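Local coordinates for pngf-ii (PDB 4R4X), which is a peptide:N-glycosidase that probably removes N-linked glycans from glycoproteins by hydrolysing the side-chain amide of the glycosylated asparagine, at residues G214-K219 with T264-G269. Sequence-based numbering, arbitrary orientation.
Sequences GTIILK and TGLTQG
I216 and L218 on strand 216-222 meet L266 on helix 262-268 in a small, buried, purely apolar contact, where a short helix packs against the face of an antiparallel sheet near one end of its strand order. The two methyls of L266 divide the work: CD2 reaches CD1 of I216 at 3.9 Å, and CD1 approaches CD2 of L218 more loosely, at 4.3 Å. No hydrogen bond spans the segments, and the closest alpha carbons, those of I216 and L266, stay 9.4 Å apart, so side chains alone bridge the gap. On I216, CG1 lies opposite the carbonyl carbon (chi1 -53°), and an extended chi2 of 159° carries the terminal CD1 out to the leucine. The alternation of a beta strand sets the pattern: I216 and L218 face the helix, whereas I217 between them packs on F191 and I196 of strand 186-196 in a separate four-stranded sheet, consistent with the beta-sandwich of the PNGase F family. Just where the strand begins, T215 and I216 lie across from F211 in a classic beta bulge. F211 is touched by the side chains of I216, L218 and L266, and F252 of strand 248-253 packs on both strand residues.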
ATOM      1  N   GLY A 214      11.592 -24.051   4.194  1.00 15.18           N
ATOM      2  CA  GLY A 214      10.320 -23.389   4.484  1.00 15.16           C
ATOM      3  C   GLY A 214      10.424 -21.895   4.834  1.00 13.69           C
ATOM      4  O   GLY A 214       9.406 -21.217   4.966  1.00 13.57           O
ATOM      5  N   THR A 215      11.638 -21.390   5.008  1.00 12.94           N
ATOM      6  CA  THR A 215      11.833 -20.002   5.440  1.00 12.82           C
ATOM      7  C   THR A 215      11.704 -18.978   4.308  1.00 12.33           C
ATOM      8  O   THR A 215      11.626 -17.774   4.561  1.00 11.71           O
ATOM      9  CB  THR A 215      13.189 -19.831   6.129  1.00 13.03           C
ATOM     10  OG1 THR A 215      14.242 -20.202   5.236  1.00 13.67           O
ATOM     11  CG2 THR A 215      13.259 -20.667   7.385  1.00 12.96           C
ATOM     12  N   ILE A 216      11.664 -19.460   3.071  1.00 12.58           N
ATOM     13  CA  ILE A 216      11.526 -18.606   1.881  1.00 13.53           C
ATOM     14  C   ILE A 216      10.378 -19.130   1.026  1.00 13.88           C
ATOM     15  O   ILE A 216      10.355 -20.320   0.689  1.00 13.64           O
ATOM     16  CB  ILE A 216      12.796 -18.636   1.027  1.00 13.79           C
ATOM     17  CG1 ILE A 216      14.040 -18.293   1.862  1.00 13.90           C
ATOM     18  CG2 ILE A 216      12.674 -17.688  -0.153  1.00 14.00           C
ATOM     19  CD1 ILE A 216      15.341 -18.784   1.237  1.00 14.25           C
ATOM     20  N   ILE A 217       9.414 -18.265   0.732  1.00 13.74           N
ATOM     21  CA  ILE A 217       8.352 -18.573  -0.216  1.00 14.50           C
ATOM     22  C   ILE A 217       8.428 -17.615  -1.415  1.00 15.55           C
ATOM     23  O   ILE A 217       8.644 -16.399  -1.250  1.00 15.53           O
ATOM     24  CB  ILE A 217       6.944 -18.552   0.431  1.00 14.34           C
ATOM     25  CG1 ILE A 217       6.622 -17.192   1.055  1.00 14.85           C
ATOM     26  CG2 ILE A 217       6.840 -19.640   1.501  1.00 15.43           C
ATOM     27  CD1 ILE A 217       5.279 -17.140   1.754  1.00 14.65           C
ATOM     28  N   LEU A 218       8.195 -18.146  -2.613  1.00 15.33           N
ATOM     29  CA  LEU A 218       8.450 -17.396  -3.850  1.00 17.13           C
ATOM     30  C   LEU A 218       7.396 -17.716  -4.905  1.00 16.84           C
ATOM     31  O   LEU A 218       6.984 -18.857  -5.020  1.00 16.65           O
ATOM     32  CB  LEU A 218       9.819 -17.803  -4.396  1.00 19.15           C
ATOM     33  CG  LEU A 218      10.387 -16.915  -5.500  1.00 21.70           C
ATOM     34  CD1 LEU A 218      10.907 -15.638  -4.887  1.00 22.53           C
ATOM     35  CD2 LEU A 218      11.535 -17.575  -6.257  1.00 23.01           C
ATOM     36  N   LYS A 219       6.974 -16.724  -5.679  1.00 16.26           N
ATOM     37  CA  LYS A 219       6.137 -17.002  -6.839  1.00 17.37           C
ATOM     38  C   LYS A 219       6.412 -16.017  -7.959  1.00 17.55           C
ATOM     39  O   LYS A 219       7.108 -15.008  -7.768  1.00 16.84           O
ATOM     40  CB  LYS A 219       4.651 -17.008  -6.481  1.00 17.70           C
ATOM     41  CG  LYS A 219       4.082 -15.696  -6.021  1.00 18.64           C
ATOM     42  CD  LYS A 219       2.549 -15.615  -6.160  1.00 19.74           C
ATOM     43  CE  LYS A 219       1.820 -16.787  -5.553  1.00 19.45           C
ATOM     44  NZ  LYS A 219       0.343 -16.627  -5.629  1.00 19.24           N
ATOM     45  N   THR A 264      19.105 -18.493  -9.370  1.00 15.97           N
ATOM     46  CA  THR A 264      20.075 -19.559  -9.655  1.00 16.58           C
ATOM     47  C   THR A 264      20.577 -20.188  -8.347  1.00 16.69           C
ATOM     48  O   THR A 264      20.630 -21.407  -8.219  1.00 16.93           O
ATOM     49  CB  THR A 264      21.283 -19.022 -10.433  1.00 17.07           C
ATOM     50  OG1 THR A 264      20.836 -18.036 -11.373  1.00 16.96           O
ATOM     51  CG2 THR A 264      21.983 -20.166 -11.162  1.00 17.56           C
ATOM     52  N   GLY A 265      20.915 -19.342  -7.374  1.00 16.56           N
ATOM     53  CA  GLY A 265      21.280 -19.807  -6.047  1.00 16.64           C
ATOM     54  C   GLY A 265      20.173 -20.596  -5.367  1.00 16.11           C
ATOM     55  O   GLY A 265      20.416 -21.665  -4.805  1.00 16.42           O
ATOM     56  N   LEU A 266      18.954 -20.082  -5.406  1.00 15.94           N
ATOM     57  CA  LEU A 266      17.842 -20.771  -4.760  1.00 15.52           C
ATOM     58  C   LEU A 266      17.533 -22.123  -5.410  1.00 15.56           C
ATOM     59  O   LEU A 266      17.259 -23.098  -4.704  1.00 14.79           O
ATOM     60  CB  LEU A 266      16.593 -19.902  -4.761  1.00 15.37           C
ATOM     61  CG  LEU A 266      16.601 -18.600  -3.951  1.00 15.19           C
ATOM     62  CD1 LEU A 266      15.431 -17.750  -4.382  1.00 15.61           C
ATOM     63  CD2 LEU A 266      16.496 -18.874  -2.458  1.00 15.91           C
ATOM     64  N   THR A 267      17.567 -22.197  -6.738  1.00 15.59           N
ATOM     65  CA  THR A 267      17.137 -23.426  -7.412  1.00 17.68           C
ATOM     66  C   THR A 267      18.241 -24.473  -7.508  1.00 18.14           C
ATOM     67  O   THR A 267      17.967 -25.685  -7.407  1.00 18.50           O
ATOM     68  CB  THR A 267      16.607 -23.156  -8.833  1.00 18.10           C
ATOM     69  OG1 THR A 267      17.616 -22.506  -9.581  1.00 19.06           O
ATOM     70  CG2 THR A 267      15.367 -22.304  -8.807  1.00 19.34           C
ATOM     71  N   GLN A 268      19.470 -24.019  -7.736  1.00 19.33           N
ATOM     72  CA  GLN A 268      20.627 -24.920  -7.891  1.00 20.36           C
ATOM     73  C   GLN A 268      21.400 -25.121  -6.597  1.00 18.94           C
ATOM     74  O   GLN A 268      21.996 -26.177  -6.381  1.00 17.43           O
ATOM     75  CB  GLN A 268      21.628 -24.382  -8.921  1.00 22.25           C
ATOM     76  CG  GLN A 268      21.058 -24.140 -10.299  1.00 25.34           C
ATOM     77  CD  GLN A 268      20.172 -25.270 -10.763  1.00 28.19           C
ATOM     78  OE1 GLN A 268      18.985 -25.061 -11.026  1.00 33.90           O
ATOM     79  NE2 GLN A 268      20.731 -26.488 -10.830  1.00 27.65           N
ATOM     80  N   GLY A 269      21.404 -24.106  -5.745  1.00 17.51           N
ATOM     81  CA  GLY A 269      22.255 -24.138  -4.581  1.00 17.45           C
ATOM     82  C   GLY A 269      23.198 -22.965  -4.488  1.00 16.89           C
ATOM     83  O   GLY A 269      23.576 -22.322  -5.480  1.00 16.65           O
TER